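Local coordinates for uncharacterized protein (Bacteroides eggerthii, PDB 4L3R) that is of unknown function but belongs to the DUF4847 family of the Calycin clan, a clan that also includes the small-molecule-binding lipocalins, at residues Q28-L33 / T137-G142; K120-G123 / L128-Y131. One frame throughout, in Å; residues are numbered along the deposited sequence.

Interaction 1: Q28-L33 / T137-G142; sequences QFYQGL and TTKVMG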
ATOM      1  N   GLN B  28      23.046 -22.361   5.631  1.00 66.25           N
ATOM      2  CA  GLN B  28      22.665 -20.950   5.747  1.00 61.74           C
ATOM      3  C   GLN B  28      23.247 -20.123   4.605  1.00 61.53           C
ATOM      4  O   GLN B  28      22.537 -19.299   4.036  1.00 58.70           O
ATOM      5  CB  GLN B  28      23.123 -20.361   7.090  1.00 62.93           C
ATOM      6  CG  GLN B  28      22.475 -19.007   7.403  1.00 58.73           C
ATOM      7  CD  GLN B  28      22.937 -18.433   8.717  1.00 75.28           C
ATOM      8  OE1 GLN B  28      23.902 -18.900   9.324  1.00 69.73           O
ATOM      9  NE2 GLN B  28      22.277 -17.378   9.173  1.00 68.26           N
ATOM     10  N   PHE B  29      24.541 -20.307   4.298  1.00 57.32           N
ATOM     11  CA  PHE B  29      25.208 -19.580   3.218  1.00 54.64           C
ATOM     12  C   PHE B  29      25.851 -20.557   2.254  1.00 60.76           C
ATOM     13  O   PHE B  29      26.445 -21.547   2.700  1.00 62.15           O
ATOM     14  CB  PHE B  29      26.237 -18.603   3.779  1.00 55.18           C
ATOM     15  CG  PHE B  29      25.585 -17.561   4.649  1.00 55.62           C
ATOM     16  CD1 PHE B  29      24.764 -16.587   4.096  1.00 55.56           C
ATOM     17  CD2 PHE B  29      25.723 -17.601   6.029  1.00 59.40           C
ATOM     18  CE1 PHE B  29      24.122 -15.657   4.904  1.00 56.22           C
ATOM     19  CE2 PHE B  29      25.116 -16.636   6.833  1.00 61.89           C
ATOM     20  CZ  PHE B  29      24.303 -15.686   6.268  1.00 57.91           C
ATOM     21  N   TYR B  30      25.715 -20.300   0.927  1.00 56.57           N
ATOM     22  CA  TYR B  30      26.258 -21.211  -0.096  1.00 58.44           C
ATOM     23  C   TYR B  30      27.789 -21.270  -0.020  1.00 64.24           C
ATOM     24  O   TYR B  30      28.423 -20.358   0.503  1.00 62.28           O
ATOM     25  CB  TYR B  30      25.798 -20.843  -1.532  1.00 58.48           C
ATOM     26  CG  TYR B  30      26.174 -19.458  -2.020  1.00 56.49           C
ATOM     27  CD1 TYR B  30      27.404 -19.220  -2.625  1.00 58.41           C
ATOM     28  CD2 TYR B  30      25.254 -18.415  -1.992  1.00 54.75           C
ATOM     29  CE1 TYR B  30      27.745 -17.957  -3.105  1.00 56.66           C
ATOM     30  CE2 TYR B  30      25.591 -17.138  -2.446  1.00 53.84           C
ATOM     31  CZ  TYR B  30      26.820 -16.925  -3.050  1.00 59.97           C
ATOM     32  OH  TYR B  30      27.149 -15.690  -3.558  1.00 56.76           O
ATOM     33  N   GLN B  31      28.367 -22.359  -0.524  1.00 64.35           N
ATOM     34  CA  GLN B  31      29.814 -22.569  -0.482  1.00 65.47           C
ATOM     35  C   GLN B  31      30.526 -21.580  -1.427  1.00 66.05           C
ATOM     36  O   GLN B  31      30.121 -21.436  -2.583  1.00 64.44           O
ATOM     37  CB  GLN B  31      30.140 -24.030  -0.862  1.00 71.02           C
ATOM     38  CG  GLN B  31      31.439 -24.563  -0.272  1.00 95.66           C
ATOM     39  CD  GLN B  31      31.511 -26.073  -0.397  1.00127.75           C
ATOM     40  OE1 GLN B  31      31.121 -26.654  -1.420  1.00126.29           O
ATOM     41  NE2 GLN B  31      31.970 -26.755   0.647  1.00122.55           N
ATOM     42  N   GLY B  32      31.561 -20.908  -0.925  1.00 61.89           N
ATOM     43  CA  GLY B  32      32.332 -19.958  -1.720  1.00 61.47           C
ATOM     44  C   GLY B  32      31.868 -18.514  -1.644  1.00 61.80           C
ATOM     45  O   GLY B  32      32.365 -17.674  -2.402  1.00 61.80           O
ATOM     46  N   LEU B  33      30.928 -18.194  -0.728  1.00 55.39           N
ATOM     47  CA  LEU B  33      30.445 -16.816  -0.555  1.00 52.03           C
ATOM     48  C   LEU B  33      31.612 -15.960  -0.017  1.00 57.09           C
ATOM     49  O   LEU B  33      31.848 -14.856  -0.512  1.00 56.87           O
ATOM     50  CB  LEU B  33      29.230 -16.782   0.381  1.00 50.02           C
ATOM     51  CG  LEU B  33      28.234 -15.638   0.177  1.00 51.88           C
ATOM     52  CD1 LEU B  33      26.953 -15.898   0.952  1.00 50.73           C
ATOM     53  CD2 LEU B  33      28.823 -14.299   0.569  1.00 52.27           C
ATOM     54  N   THR B 137      23.260 -20.175 -12.442  1.00 84.16           N
ATOM     55  CA  THR B 137      22.672 -20.827 -11.269  1.00 81.55           C
ATOM     56  C   THR B 137      21.461 -20.060 -10.738  1.00 80.78           C
ATOM     57  O   THR B 137      21.242 -18.904 -11.094  1.00 78.61           O
ATOM     58  CB  THR B 137      23.729 -20.962 -10.149  1.00 85.23           C
ATOM     59  OG1 THR B 137      23.948 -19.688  -9.533  1.00 80.95           O
ATOM     60  CG2 THR B 137      25.055 -21.568 -10.644  1.00 84.42           C
ATOM     61  N   THR B 138      20.696 -20.722  -9.857  1.00 75.21           N
ATOM     62  CA  THR B 138      19.537 -20.166  -9.171  1.00 71.49           C
ATOM     63  C   THR B 138      19.776 -20.314  -7.678  1.00 71.68           C
ATOM     64  O   THR B 138      19.913 -21.444  -7.201  1.00 74.41           O
ATOM     65  CB  THR B 138      18.253 -20.862  -9.629  1.00 76.84           C
ATOM     66  OG1 THR B 138      17.995 -20.477 -10.978  1.00 77.02           O
ATOM     67  CG2 THR B 138      17.043 -20.503  -8.763  1.00 72.81           C
ATOM     68  N   LYS B 139      19.817 -19.186  -6.946  1.00 61.80           N
ATOM     69  CA  LYS B 139      20.028 -19.161  -5.499  1.00 58.73           C
ATOM     70  C   LYS B 139      18.794 -18.600  -4.824  1.00 59.29           C
ATOM     71  O   LYS B 139      17.875 -18.144  -5.502  1.00 57.22           O
ATOM     72  CB  LYS B 139      21.287 -18.338  -5.152  1.00 58.73           C
ATOM     73  CG  LYS B 139      22.562 -19.191  -5.088  1.00 64.61           C
ATOM     74  CD  LYS B 139      23.671 -18.661  -5.960  1.00 66.99           C
ATOM     75  CE  LYS B 139      24.910 -19.516  -5.825  1.00 63.85           C
ATOM     76  NZ  LYS B 139      25.938 -19.158  -6.830  1.00 74.16           N
ATOM     77  N   VAL B 140      18.750 -18.673  -3.491  1.00 55.85           N
ATOM     78  CA  VAL B 140      17.615 -18.168  -2.733  1.00 54.69           C
ATOM     79  C   VAL B 140      18.082 -17.317  -1.575  1.00 53.77           C
ATOM     80  O   VAL B 140      19.042 -17.674  -0.897  1.00 52.43           O
ATOM     81  CB  VAL B 140      16.667 -19.286  -2.226  1.00 61.90           C
ATOM     82  CG1 VAL B 140      15.970 -19.970  -3.387  1.00 64.46           C
ATOM     83  CG2 VAL B 140      17.392 -20.309  -1.348  1.00 63.60           C
HETATM   84  N   MSE B 141      17.369 -16.200  -1.336  1.00 47.40           N
HETATM   85  CA  MSE B 141      17.566 -15.328  -0.189  1.00 44.21           C
HETATM   86  C   MSE B 141      16.387 -15.542   0.729  1.00 51.89           C
HETATM   87  O   MSE B 141      15.260 -15.325   0.297  1.00 52.68           O
HETATM   88  CB  MSE B 141      17.613 -13.857  -0.602  1.00 43.37           C
HETATM   89  CG  MSE B 141      18.925 -13.379  -1.148  1.00 47.55           C
HETATM   90 SE   MSE B 141      18.767 -11.478  -1.545  0.75 50.75          SE
HETATM   91  CE  MSE B 141      17.845 -11.686  -3.186  1.00 48.63           C
ATOM     92  N   GLY B 142      16.625 -15.974   1.959  1.00 50.54           N
ATOM     93  CA  GLY B 142      15.560 -16.194   2.928  1.00 51.74           C
ATOM     94  C   GLY B 142      15.464 -15.019   3.876  1.00 53.97           C
ATOM     95  O   GLY B 142      16.487 -14.453   4.257  1.00 51.43           O
TER

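Interaction 2: K120-G123 / L128-Y131; sequences KYEG and LTLY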
ATOM      1  N   LYS B 120      11.244 -14.953  -8.924  1.00 60.75           N
ATOM      2  CA  LYS B 120      10.051 -15.552  -8.311  1.00 61.73           C
ATOM      3  C   LYS B 120      10.227 -15.626  -6.794  1.00 63.93           C
ATOM      4  O   LYS B 120      11.321 -15.377  -6.288  1.00 60.57           O
ATOM      5  CB  LYS B 120       9.723 -16.943  -8.910  1.00 67.66           C
ATOM      6  CG  LYS B 120      10.723 -18.059  -8.581  1.00 74.03           C
ATOM      7  CD  LYS B 120      10.347 -19.395  -9.233  1.00 86.19           C
ATOM      8  CE  LYS B 120      11.224 -20.534  -8.761  1.00 97.40           C
ATOM      9  NZ  LYS B 120      10.845 -21.836  -9.382  1.00114.99           N
ATOM     10  N   TYR B 121       9.141 -15.932  -6.071  1.00 62.44           N
ATOM     11  CA  TYR B 121       9.177 -15.992  -4.612  1.00 60.86           C
ATOM     12  C   TYR B 121       8.134 -16.940  -4.035  1.00 68.31           C
ATOM     13  O   TYR B 121       7.264 -17.448  -4.737  1.00 71.02           O
ATOM     14  CB  TYR B 121       8.923 -14.582  -4.024  1.00 58.63           C
ATOM     15  CG  TYR B 121       7.472 -14.152  -4.094  1.00 61.20           C
ATOM     16  CD1 TYR B 121       6.926 -13.660  -5.274  1.00 63.85           C
ATOM     17  CD2 TYR B 121       6.624 -14.308  -3.000  1.00 62.65           C
ATOM     18  CE1 TYR B 121       5.578 -13.318  -5.361  1.00 65.40           C
ATOM     19  CE2 TYR B 121       5.273 -13.976  -3.079  1.00 64.85           C
ATOM     20  CZ  TYR B 121       4.753 -13.483  -4.263  1.00 71.81           C
ATOM     21  OH  TYR B 121       3.429 -13.146  -4.382  1.00 73.03           O
ATOM     22  N   GLU B 122       8.211 -17.116  -2.723  1.00 65.44           N
ATOM     23  CA  GLU B 122       7.227 -17.833  -1.927  1.00 69.01           C
ATOM     24  C   GLU B 122       7.352 -17.310  -0.492  1.00 72.06           C
ATOM     25  O   GLU B 122       8.405 -16.795  -0.113  1.00 69.29           O
ATOM     26  CB  GLU B 122       7.374 -19.366  -2.040  1.00 74.66           C
ATOM     27  CG  GLU B 122       8.670 -19.939  -1.498  1.00 88.07           C
ATOM     28  CD  GLU B 122       8.921 -21.406  -1.798  1.00122.55           C
ATOM     29  OE1 GLU B 122       8.076 -22.046  -2.467  1.00116.79           O
ATOM     30  OE2 GLU B 122       9.986 -21.913  -1.375  1.00122.99           O
ATOM     31  N   GLY B 123       6.262 -17.358   0.255  1.00 70.82           N
ATOM     32  CA  GLY B 123       6.270 -16.868   1.624  1.00 70.10           C
ATOM     33  C   GLY B 123       4.943 -16.940   2.345  1.00 76.59           C
ATOM     34  O   GLY B 123       3.900 -17.227   1.746  1.00 78.40           O
ATOM     35  N   LEU B 128       9.776 -15.238   4.068  1.00 57.01           N
ATOM     36  CA  LEU B 128       9.811 -14.820   2.665  1.00 55.19           C
ATOM     37  C   LEU B 128      11.057 -15.398   2.017  1.00 60.13           C
ATOM     38  O   LEU B 128      12.152 -15.256   2.560  1.00 59.51           O
ATOM     39  CB  LEU B 128       9.780 -13.287   2.526  1.00 52.30           C
ATOM     40  CG  LEU B 128       9.870 -12.717   1.095  1.00 54.67           C
ATOM     41  CD1 LEU B 128       8.639 -13.088   0.275  1.00 56.30           C
ATOM     42  CD2 LEU B 128      10.035 -11.206   1.125  1.00 52.93           C
ATOM     43  N   THR B 129      10.884 -16.067   0.870  1.00 57.56           N
ATOM     44  CA  THR B 129      11.974 -16.670   0.114  1.00 57.21           C
ATOM     45  C   THR B 129      11.976 -16.062  -1.271  1.00 59.07           C
ATOM     46  O   THR B 129      10.963 -16.154  -1.961  1.00 58.51           O
ATOM     47  CB  THR B 129      11.809 -18.194   0.062  1.00 69.64           C
ATOM     48  OG1 THR B 129      11.631 -18.689   1.386  1.00 72.32           O
ATOM     49  CG2 THR B 129      13.004 -18.883  -0.581  1.00 68.46           C
ATOM     50  N   LEU B 130      13.098 -15.435  -1.676  1.00 54.19           N
ATOM     51  CA  LEU B 130      13.241 -14.832  -2.998  1.00 53.67           C
ATOM     52  C   LEU B 130      14.228 -15.639  -3.825  1.00 61.65           C
ATOM     53  O   LEU B 130      15.361 -15.860  -3.393  1.00 61.29           O
ATOM     54  CB  LEU B 130      13.719 -13.377  -2.892  1.00 50.94           C
ATOM     55  CG  LEU B 130      12.877 -12.445  -2.030  1.00 53.34           C
ATOM     56  CD1 LEU B 130      13.466 -11.042  -2.019  1.00 51.44           C
ATOM     57  CD2 LEU B 130      11.434 -12.397  -2.506  1.00 54.35           C
ATOM     58  N   TYR B 131      13.801 -16.061  -5.016  1.00 60.50           N
ATOM     59  CA  TYR B 131      14.634 -16.810  -5.943  1.00 62.44           C
ATOM     60  C   TYR B 131      15.275 -15.825  -6.885  1.00 63.88           C
ATOM     61  O   TYR B 131      14.564 -14.982  -7.437  1.00 63.52           O
ATOM     62  CB  TYR B 131      13.800 -17.835  -6.722  1.00 67.58           C
ATOM     63  CG  TYR B 131      13.322 -18.987  -5.869  1.00 72.38           C
ATOM     64  CD1 TYR B 131      12.306 -18.816  -4.935  1.00 74.22           C
ATOM     65  CD2 TYR B 131      13.881 -20.254  -5.999  1.00 76.69           C
ATOM     66  CE1 TYR B 131      11.879 -19.868  -4.131  1.00 77.81           C
ATOM     67  CE2 TYR B 131      13.455 -21.318  -5.208  1.00 80.18           C
ATOM     68  CZ  TYR B 131      12.453 -21.123  -4.276  1.00 87.80           C
ATOM     69  OH  TYR B 131      12.052 -22.182  -3.498  1.00 92.67           O
TER

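Interaction 1: Q28-L33 / T137-G142
Lys-139 lays the end of its side chain over one face of the Tyr-30 ring. Lys-139 CE sits almost above the ring centre, 3.9 Å from the Tyr-30 centroid and 6° off the ring normal, a CH-pi contact. Lys-139 NZ lies further out at 4.4 Å from the Tyr-30 centroid and still over the face, so a cation-pi attraction adds to the packing. The aliphatic chain and the tyrosine cross at about a right angle. The lysine reaches the ring through a bend at chi2 (127°), beyond which its chain runs straight. Tyr-30 CG stands between its backbone N and carbonyl carbon (chi1 60°), which turns one ring face to the lysine. Tyr-30 begins a type II beta turn that ends at Leu-33, in the loop between strand 15-22 and helix 37-48. Lys-139 is on strand 137-144 of the antiparallel sheet. The turn brings Leu-33 CG against the opposite face of the Tyr-30 ring, 3.7 Å above its plane and toward the rim. Lys-139 NZ has its charged partner elsewhere, in a salt bridge with Asp-134, and makes a weak hydrogen bond to Thr-137 OG1. A serine in place of Tyr-30 would probably leave the lysine methylenes without their aromatic cover and open a gap beside Leu-33.

Interaction 2: K120-G123 / L128-Y131
Tyr-131 and Lys-120 pair across a beta hairpin, built from strands 118-123 and 127-134 of the antiparallel sheet. The two short segments are antiparallel, with 166° between their N-to-C directions. Lys-120 and Tyr-131 form a hydrogen-bonded pair, in which Tyr-131 N donates to Lys-120 O at 2.9 Å. Glu-122 and Thr-129 form another such pair and are joined by backbone bonds in both directions. The side chains of all four residues rise from the same side of the sheet. Lys-120 CG packs on Tyr-131 CB at 3.6 Å. Beyond CG the lysine chain is extended, which carries CE over one face of the Tyr-131 ring. This CH-pi contact measures 4.1 Å from Lys-120 CE to the Tyr-131 centroid and is offset toward the rim. Lys-120 NZ is further off and gives at most a weak attraction. On the other side of the sheet, Tyr-121 CB touches Leu-130 CD2 at 3.7 Å. The Tyr-121 ring leads on toward helix 4-10, where it packs on Val-6 and Ile-9. Glu-122 CG is placed between its backbone N and carbonyl carbon (chi1 64°), and the extended chain brings the carboxylate to the edge of the Tyr-131 ring. The two planes are 78° apart. Tyr-131 OH donates to Glu-122 OE2 at 3.0 Å, meeting the oxygen from above the carboxylate plane.

In the fold
The centres of interactions 1 and 2 are about 13 Å apart. Both use the same antiparallel sheet, where strand 127-134 lies between strands 118-123 and 137-144. Along the chain, interaction 2 is nested within interaction 1: residues 28-33 come first, then both hairpin segments, then 137-142. The two sites touch directly. Met-141 N probably bonds to Leu-130 O at 2.9 Å, and Val-140 CG1 packs on Tyr-131 CD2 at 3.4 Å. Interaction 2 is local pairing of successive strands, whereas interaction 1 brings a loop from early in the chain against a side chain of the last strand. Strand 137-144, paired with strand 127-134, links the loop contact to the hairpin at the edge of the sheet within this chain.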